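Local atomic coordinates of sweet protein mabinlin-2 chain B (Capparis masaikai, PDB entry 2DS2), a protein that serves as a heat-stable 2S seed storage albumin and induces a sweet taste when eaten, this chain being one piece of the mature protein. Residues B[9-14]-B[57-62]; B[31-36]-B[46-51]. All blocks are in the same frame, centred on the assembly; numbering follows the deposited sequence.

How the contacts relate
From the N terminus the chain runs through helix 6-14, crosses to helix 22-36, turns back into helix 42-58 and ends in a tail. Contact 1 closes the wide loop: segment 9-14 on the first helix is tied by a disulfide to segment 57-62, where the third helix ends. Contact 2 is nested inside that loop, closing the hairpin between helices 22-36 and 42-58 through segments 31-36 and 46-51. Both use helix 42-58, and their centres lie about 17 Å apart on opposite sides of the chain's centre. Contact 1 centres on a covalent bridge, contact 2 on mainly apolar packing; between them they join all three helices.

Contact 1. Residues B[9-14]-B[57-62]; sequences QCCNQL and NICNIP
The C11–C59 disulfide, one of the cross-links of the 2S albumin fold, bolts helix 6-14 to the end of helix 42-58. C11 SG and C59 SG are bonded at 2.0 Å, and the S-S torsion is left-handed (chi3 -81°). Both sulfurs stand anti to their own carbonyl carbon, beside the backbone N, and the two CA atoms, C11 CA and C59 CA, end up 5.3 Å apart. C59 sits just ahead of N60, which takes positive phi and closes the helix in a Schellman motif; N60 N bonds back to N57 O at 2.9 Å. The cysteine is thus presented by a capped helix end, and C59 O is taken up by R15 NH2.

L14, one turn after C11, packs against the bridge: its methyl CD2 lies 4.0 Å from C59 SG. With CG anti to the backbone N (chi1 -154°), the leucine also reaches V25, L26 and L55, which places the sulfurs beside the apolar interior. The neighbouring C10 points another way and is disulfide-bonded to a cysteine of another chain. Such an adjacent pair, one cysteine bridging within the large chain and one to the small chain, belongs to the eight-cysteine pattern of 2S albumins.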
ATOM      1  N   GLN B   9       5.648  -7.582  -7.627  1.00 29.61           N
ATOM      2  CA  GLN B   9       6.755  -7.197  -6.759  1.00 33.01           C
ATOM      3  C   GLN B   9       6.202  -6.724  -5.417  1.00 30.46           C
ATOM      4  O   GLN B   9       6.737  -7.056  -4.362  1.00 31.12           O
ATOM      5  CB  GLN B   9       7.575  -6.071  -7.394  1.00 32.03           C
ATOM      6  CG  GLN B   9       8.231  -6.430  -8.719  1.00 54.57           C
ATOM      7  CD  GLN B   9       9.034  -5.277  -9.298  1.00 59.38           C
ATOM      8  OE1 GLN B   9       8.533  -4.159  -9.424  1.00 65.79           O
ATOM      9  NE2 GLN B   9      10.282  -5.547  -9.661  1.00 64.23           N
ATOM     10  N   CYS B  10       5.123  -5.951  -5.468  1.00 29.69           N
ATOM     11  CA  CYS B  10       4.503  -5.437  -4.253  1.00 26.86           C
ATOM     12  C   CYS B  10       4.109  -6.582  -3.323  1.00 25.00           C
ATOM     13  O   CYS B  10       4.428  -6.576  -2.131  1.00 24.23           O
ATOM     14  CB  CYS B  10       3.270  -4.590  -4.602  1.00 24.72           C
ATOM     15  SG  CYS B  10       2.218  -4.194  -3.167  1.00 24.10           S
ATOM     16  N   CYS B  11       3.426  -7.579  -3.869  1.00 26.27           N
ATOM     17  CA  CYS B  11       3.010  -8.698  -3.043  1.00 31.46           C
ATOM     18  C   CYS B  11       4.207  -9.471  -2.495  1.00 33.94           C
ATOM     19  O   CYS B  11       4.176  -9.942  -1.357  1.00 29.13           O
ATOM     20  CB  CYS B  11       2.080  -9.618  -3.832  1.00 33.25           C
ATOM     21  SG  CYS B  11       0.445  -8.895  -4.205  1.00 29.28           S
ATOM     22  N   ASN B  12       5.272  -9.583  -3.285  1.00 31.55           N
ATOM     23  CA  ASN B  12       6.459 -10.292  -2.818  1.00 30.84           C
ATOM     24  C   ASN B  12       7.041  -9.611  -1.586  1.00 33.46           C
ATOM     25  O   ASN B  12       7.450 -10.280  -0.640  1.00 34.71           O
ATOM     26  CB  ASN B  12       7.539 -10.356  -3.901  1.00 34.29           C
ATOM     27  CG  ASN B  12       7.221 -11.362  -4.988  1.00 38.83           C
ATOM     28  OD1 ASN B  12       6.610 -12.397  -4.732  1.00 39.61           O
ATOM     29  ND2 ASN B  12       7.655 -11.070  -6.209  1.00 42.09           N
ATOM     30  N   GLN B  13       7.068  -8.280  -1.607  1.00 30.73           N
ATOM     31  CA  GLN B  13       7.601  -7.504  -0.495  1.00 32.01           C
ATOM     32  C   GLN B  13       6.683  -7.581   0.715  1.00 31.07           C
ATOM     33  O   GLN B  13       7.140  -7.767   1.840  1.00 31.17           O
ATOM     34  CB  GLN B  13       7.769  -6.039  -0.902  1.00 34.86           C
ATOM     35  CG  GLN B  13       8.786  -5.816  -1.993  1.00 39.44           C
ATOM     36  CD  GLN B  13       8.945  -4.352  -2.335  1.00 42.88           C
ATOM     37  OE1 GLN B  13       7.997  -3.700  -2.767  1.00 45.22           O
ATOM     38  NE2 GLN B  13      10.148  -3.828  -2.143  1.00 50.13           N
ATOM     39  N   LEU B  14       5.384  -7.431   0.474  1.00 27.85           N
ATOM     40  CA  LEU B  14       4.397  -7.464   1.540  1.00 29.23           C
ATOM     41  C   LEU B  14       4.436  -8.799   2.286  1.00 34.23           C
ATOM     42  O   LEU B  14       4.135  -8.859   3.479  1.00 34.18           O
ATOM     43  CB  LEU B  14       2.998  -7.212   0.958  1.00 35.21           C
ATOM     44  CG  LEU B  14       1.937  -6.604   1.877  1.00 38.33           C
ATOM     45  CD1 LEU B  14       2.436  -5.270   2.422  1.00 34.58           C
ATOM     46  CD2 LEU B  14       0.640  -6.405   1.101  1.00 35.00           C
ATOM     47  N   ASN B  57      -5.626  -8.589   0.749  1.00 31.63           N
ATOM     48  CA  ASN B  57      -6.492  -9.552   0.080  1.00 34.99           C
ATOM     49  C   ASN B  57      -6.046  -9.794  -1.360  1.00 34.69           C
ATOM     50  O   ASN B  57      -6.030 -10.931  -1.831  1.00 39.98           O
ATOM     51  CB  ASN B  57      -7.941  -9.066   0.098  1.00 33.25           C
ATOM     52  CG  ASN B  57      -8.531  -9.048   1.491  1.00 42.64           C
ATOM     53  OD1 ASN B  57      -8.324  -9.976   2.276  1.00 48.71           O
ATOM     54  ND2 ASN B  57      -9.289  -8.003   1.800  1.00 46.69           N
ATOM     55  N   ILE B  58      -5.682  -8.722  -2.054  1.00 31.07           N
ATOM     56  CA  ILE B  58      -5.233  -8.818  -3.435  1.00 30.32           C
ATOM     57  C   ILE B  58      -3.997  -9.698  -3.532  1.00 33.02           C
ATOM     58  O   ILE B  58      -3.801 -10.409  -4.523  1.00 34.19           O
ATOM     59  CB  ILE B  58      -4.884  -7.426  -4.003  1.00 32.72           C
ATOM     60  CG1 ILE B  58      -6.118  -6.524  -3.971  1.00 29.78           C
ATOM     61  CG2 ILE B  58      -4.344  -7.560  -5.422  1.00 36.99           C
ATOM     62  CD1 ILE B  58      -5.859  -5.113  -4.450  1.00 39.00           C
ATOM     63  N   CYS B  59      -3.165  -9.644  -2.494  1.00 27.86           N
ATOM     64  CA  CYS B  59      -1.934 -10.419  -2.439  1.00 24.24           C
ATOM     65  C   CYS B  59      -2.140 -11.801  -1.839  1.00 28.94           C
ATOM     66  O   CYS B  59      -1.219 -12.612  -1.799  1.00 30.79           O
ATOM     67  CB  CYS B  59      -0.891  -9.677  -1.610  1.00 29.16           C
ATOM     68  SG  CYS B  59      -0.221  -8.195  -2.415  1.00 29.01           S
ATOM     69  N   ASN B  60      -3.354 -12.052  -1.364  1.00 37.13           N
ATOM     70  CA  ASN B  60      -3.705 -13.325  -0.756  1.00 37.01           C
ATOM     71  C   ASN B  60      -2.892 -13.644   0.494  1.00 38.19           C
ATOM     72  O   ASN B  60      -2.460 -14.779   0.700  1.00 42.29           O
ATOM     73  CB  ASN B  60      -3.585 -14.453  -1.781  1.00 37.48           C
ATOM     74  CG  ASN B  60      -4.579 -14.300  -2.929  1.00 49.82           C
ATOM     75  OD1 ASN B  60      -5.767 -14.058  -2.709  1.00 47.90           O
ATOM     76  ND2 ASN B  60      -4.095 -14.449  -4.157  1.00 48.82           N
ATOM     77  N   ILE B  61      -2.685 -12.631   1.328  1.00 35.00           N
ATOM     78  CA  ILE B  61      -1.967 -12.811   2.580  1.00 35.89           C
ATOM     79  C   ILE B  61      -2.970 -13.533   3.481  1.00 38.84           C
ATOM     80  O   ILE B  61      -4.046 -13.007   3.763  1.00 38.31           O
ATOM     81  CB  ILE B  61      -1.601 -11.455   3.223  1.00 38.54           C
ATOM     82  CG1 ILE B  61      -0.788 -10.606   2.240  1.00 45.02           C
ATOM     83  CG2 ILE B  61      -0.824 -11.683   4.508  1.00 40.80           C
ATOM     84  CD1 ILE B  61       0.495 -11.254   1.777  1.00 39.49           C
ATOM     85  N   PRO B  62      -2.628 -14.746   3.941  1.00 40.70           N
ATOM     86  CA  PRO B  62      -3.459 -15.588   4.803  1.00 48.63           C
ATOM     87  C   PRO B  62      -4.594 -14.950   5.607  1.00 51.13           C
ATOM     88  O   PRO B  62      -5.659 -14.659   5.062  1.00 60.38           O
ATOM     89  CB  PRO B  62      -2.426 -16.277   5.680  1.00 49.05           C
ATOM     90  CG  PRO B  62      -1.366 -16.587   4.684  1.00 45.29           C
ATOM     91  CD  PRO B  62      -1.265 -15.303   3.852  1.00 43.78           C
TER

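Contact 2. Residues B[31-36]-B[46-51]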
ATOM      1  N   GLN B  31       0.632   6.854   2.359  1.00 22.38           N
ATOM      2  CA  GLN B  31       1.003   8.225   2.675  1.00 21.14           C
ATOM      3  C   GLN B  31       2.115   8.706   1.748  1.00 23.61           C
ATOM      4  O   GLN B  31       2.158   9.882   1.386  1.00 22.73           O
ATOM      5  CB  GLN B  31       1.457   8.332   4.128  1.00 24.40           C
ATOM      6  CG  GLN B  31       0.315   8.238   5.123  1.00 32.67           C
ATOM      7  CD  GLN B  31      -0.768   9.275   4.863  1.00 40.23           C
ATOM      8  OE1 GLN B  31      -0.479  10.453   4.650  1.00 42.01           O
ATOM      9  NE2 GLN B  31      -2.026   8.841   4.888  1.00 49.33           N
ATOM     10  N   GLN B  32       3.007   7.795   1.368  1.00 21.26           N
ATOM     11  CA  GLN B  32       4.110   8.148   0.473  1.00 21.78           C
ATOM     12  C   GLN B  32       3.594   8.530  -0.899  1.00 27.19           C
ATOM     13  O   GLN B  32       4.119   9.449  -1.528  1.00 24.98           O
ATOM     14  CB  GLN B  32       5.113   6.996   0.350  1.00 20.66           C
ATOM     15  CG  GLN B  32       6.037   6.880   1.549  1.00 27.06           C
ATOM     16  CD  GLN B  32       6.892   8.126   1.731  1.00 37.52           C
ATOM     17  OE1 GLN B  32       7.692   8.474   0.862  1.00 35.63           O
ATOM     18  NE2 GLN B  32       6.718   8.806   2.857  1.00 36.94           N
ATOM     19  N   VAL B  33       2.564   7.832  -1.368  1.00 22.29           N
ATOM     20  CA  VAL B  33       2.007   8.157  -2.675  1.00 22.39           C
ATOM     21  C   VAL B  33       1.280   9.491  -2.576  1.00 21.79           C
ATOM     22  O   VAL B  33       1.396  10.340  -3.458  1.00 24.27           O
ATOM     23  CB  VAL B  33       1.022   7.078  -3.165  1.00 19.33           C
ATOM     24  CG1 VAL B  33       0.414   7.512  -4.509  1.00 25.42           C
ATOM     25  CG2 VAL B  33       1.741   5.749  -3.308  1.00 18.86           C
ATOM     26  N   LEU B  34       0.540   9.687  -1.490  1.00 20.15           N
ATOM     27  CA  LEU B  34      -0.191  10.938  -1.284  1.00 20.21           C
ATOM     28  C   LEU B  34       0.778  12.117  -1.272  1.00 22.81           C
ATOM     29  O   LEU B  34       0.531  13.147  -1.898  1.00 23.28           O
ATOM     30  CB  LEU B  34      -0.960  10.897   0.051  1.00 22.52           C
ATOM     31  CG  LEU B  34      -1.816  12.106   0.464  1.00 30.24           C
ATOM     32  CD1 LEU B  34      -0.952  13.270   0.912  1.00 40.49           C
ATOM     33  CD2 LEU B  34      -2.708  12.509  -0.700  1.00 34.99           C
ATOM     34  N   GLN B  35       1.890  11.950  -0.567  1.00 22.40           N
ATOM     35  CA  GLN B  35       2.894  13.006  -0.452  1.00 23.47           C
ATOM     36  C   GLN B  35       3.689  13.262  -1.733  1.00 23.53           C
ATOM     37  O   GLN B  35       3.802  14.407  -2.187  1.00 24.33           O
ATOM     38  CB  GLN B  35       3.862  12.653   0.684  1.00 26.37           C
ATOM     39  CG  GLN B  35       5.203  13.361   0.610  1.00 33.68           C
ATOM     40  CD  GLN B  35       6.210  12.802   1.595  1.00 39.04           C
ATOM     41  OE1 GLN B  35       7.407  12.747   1.306  1.00 39.54           O
ATOM     42  NE2 GLN B  35       5.733  12.385   2.764  1.00 28.53           N
ATOM     43  N   ARG B  36       4.221  12.191  -2.310  1.00 24.53           N
ATOM     44  CA  ARG B  36       5.060  12.267  -3.510  1.00 26.28           C
ATOM     45  C   ARG B  36       4.371  12.486  -4.848  1.00 27.28           C
ATOM     46  O   ARG B  36       5.026  12.834  -5.835  1.00 31.23           O
ATOM     47  CB  ARG B  36       5.913  11.001  -3.615  1.00 27.92           C
ATOM     48  CG  ARG B  36       6.959  10.848  -2.531  1.00 34.81           C
ATOM     49  CD  ARG B  36       7.633   9.504  -2.676  1.00 44.83           C
ATOM     50  NE  ARG B  36       7.983   9.262  -4.070  1.00 52.69           N
ATOM     51  CZ  ARG B  36       8.219   8.062  -4.590  1.00 55.31           C
ATOM     52  NH1 ARG B  36       8.144   6.977  -3.832  1.00 49.57           N
ATOM     53  NH2 ARG B  36       8.522   7.950  -5.877  1.00 60.00           N
ATOM     54  N   ARG B  46      -9.509   8.839  -2.304  1.00 30.35           N
ATOM     55  CA  ARG B  46     -10.263   7.673  -1.871  1.00 33.94           C
ATOM     56  C   ARG B  46      -9.731   6.397  -2.511  1.00 26.90           C
ATOM     57  O   ARG B  46      -9.492   5.409  -1.825  1.00 30.56           O
ATOM     58  CB  ARG B  46     -11.743   7.836  -2.228  1.00 36.15           C
ATOM     59  CG  ARG B  46     -12.584   6.600  -1.972  1.00 42.46           C
ATOM     60  CD  ARG B  46     -13.910   6.696  -2.713  1.00 52.49           C
ATOM     61  NE  ARG B  46     -13.705   6.857  -4.152  1.00 47.02           N
ATOM     62  CZ  ARG B  46     -14.117   7.907  -4.857  1.00 52.91           C
ATOM     63  NH1 ARG B  46     -14.771   8.900  -4.262  1.00 38.49           N
ATOM     64  NH2 ARG B  46     -13.867   7.966  -6.158  1.00 50.33           N
ATOM     65  N   ARG B  47      -9.557   6.426  -3.828  1.00 25.78           N
ATOM     66  CA  ARG B  47      -9.072   5.263  -4.560  1.00 27.33           C
ATOM     67  C   ARG B  47      -7.668   4.874  -4.117  1.00 26.20           C
ATOM     68  O   ARG B  47      -7.334   3.699  -4.053  1.00 26.77           O
ATOM     69  CB  ARG B  47      -9.095   5.539  -6.065  1.00 31.63           C
ATOM     70  CG  ARG B  47     -10.414   5.154  -6.737  1.00 38.56           C
ATOM     71  CD  ARG B  47     -11.026   6.305  -7.508  1.00 49.37           C
ATOM     72  NE  ARG B  47     -10.182   6.770  -8.605  1.00 46.22           N
ATOM     73  CZ  ARG B  47     -10.459   7.838  -9.347  1.00 53.16           C
ATOM     74  NH1 ARG B  47      -9.644   8.206 -10.328  1.00 52.43           N
ATOM     75  NH2 ARG B  47     -11.556   8.540  -9.109  1.00 57.05           N
ATOM     76  N   LEU B  48      -6.851   5.877  -3.817  1.00 27.87           N
ATOM     77  CA  LEU B  48      -5.486   5.624  -3.365  1.00 23.78           C
ATOM     78  C   LEU B  48      -5.539   4.740  -2.118  1.00 19.76           C
ATOM     79  O   LEU B  48      -4.949   3.658  -2.076  1.00 22.87           O
ATOM     80  CB  LEU B  48      -4.802   6.955  -3.038  1.00 26.73           C
ATOM     81  CG  LEU B  48      -3.346   6.972  -2.558  1.00 28.33           C
ATOM     82  CD1 LEU B  48      -2.847   8.405  -2.587  1.00 30.80           C
ATOM     83  CD2 LEU B  48      -3.234   6.424  -1.144  1.00 28.60           C
ATOM     84  N   PHE B  49      -6.263   5.201  -1.106  1.00 23.88           N
ATOM     85  CA  PHE B  49      -6.372   4.446   0.137  1.00 26.29           C
ATOM     86  C   PHE B  49      -7.122   3.124   0.000  1.00 29.14           C
ATOM     87  O   PHE B  49      -6.814   2.161   0.710  1.00 30.73           O
ATOM     88  CB  PHE B  49      -6.984   5.331   1.219  1.00 27.38           C
ATOM     89  CG  PHE B  49      -6.014   6.323   1.785  1.00 32.45           C
ATOM     90  CD1 PHE B  49      -5.133   5.948   2.793  1.00 30.11           C
ATOM     91  CD2 PHE B  49      -5.929   7.611   1.264  1.00 39.70           C
ATOM     92  CE1 PHE B  49      -4.178   6.838   3.276  1.00 32.35           C
ATOM     93  CE2 PHE B  49      -4.975   8.509   1.739  1.00 40.14           C
ATOM     94  CZ  PHE B  49      -4.099   8.120   2.747  1.00 33.17           C
ATOM     95  N   ASP B  50      -8.100   3.069  -0.899  1.00 30.22           N
ATOM     96  CA  ASP B  50      -8.825   1.818  -1.118  1.00 31.05           C
ATOM     97  C   ASP B  50      -7.837   0.787  -1.640  1.00 28.20           C
ATOM     98  O   ASP B  50      -7.836  -0.364  -1.203  1.00 30.64           O
ATOM     99  CB  ASP B  50      -9.944   2.001  -2.148  1.00 31.11           C
ATOM    100  CG  ASP B  50     -11.223   2.504  -1.529  1.00 36.91           C
ATOM    101  OD1 ASP B  50     -12.172   2.797  -2.287  1.00 39.80           O
ATOM    102  OD2 ASP B  50     -11.279   2.599  -0.285  1.00 37.56           O
ATOM    103  N   ALA B  51      -6.999   1.210  -2.582  1.00 28.81           N
ATOM    104  CA  ALA B  51      -5.999   0.331  -3.175  1.00 30.02           C
ATOM    105  C   ALA B  51      -5.058  -0.213  -2.101  1.00 31.21           C
ATOM    106  O   ALA B  51      -4.796  -1.416  -2.048  1.00 29.24           O
ATOM    107  CB  ALA B  51      -5.203   1.087  -4.246  1.00 26.41           C
TER
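The F49 ring meets the amide of Q31 at its edge, while L48 of its own helix lies over one of its faces. Q31 NE2 sits near the ring plane, 3.1 Å from F49 CZ, and the amide is turned 40° against the ring. This is a close contact but no recognised bond: the amide is not stacked on the ring, and no hydrogen bond joins the two. On the face, L48 CD2 stands 3.8 Å above the ring plane, shifted toward the rim. Q31 sets out away from helix 42-58, but its chain bends at chi2 (-56°), bringing the amide to the ring.

The other methyl of L48 does the work between the helices. CD1 lies 3.9 Å from V33 CG1 and 4.1 Å from L34 CB, and it also comes 3.8 Å from the backbone nitrogen L34 N. With CG anti to the main-chain N, the L48 side chain extends across the gap and carries CD1 to V33 and L34. The segment axes pass 10.3 Å apart and run nearly antiparallel, at 153°. A30 touches both L48 and F49, and F69 and A71 of the tail also pack on F49.

The two segments therefore meet through methyl contacts, plus an amide nitrogen set against a ring edge, and lack a directional polar bond between them.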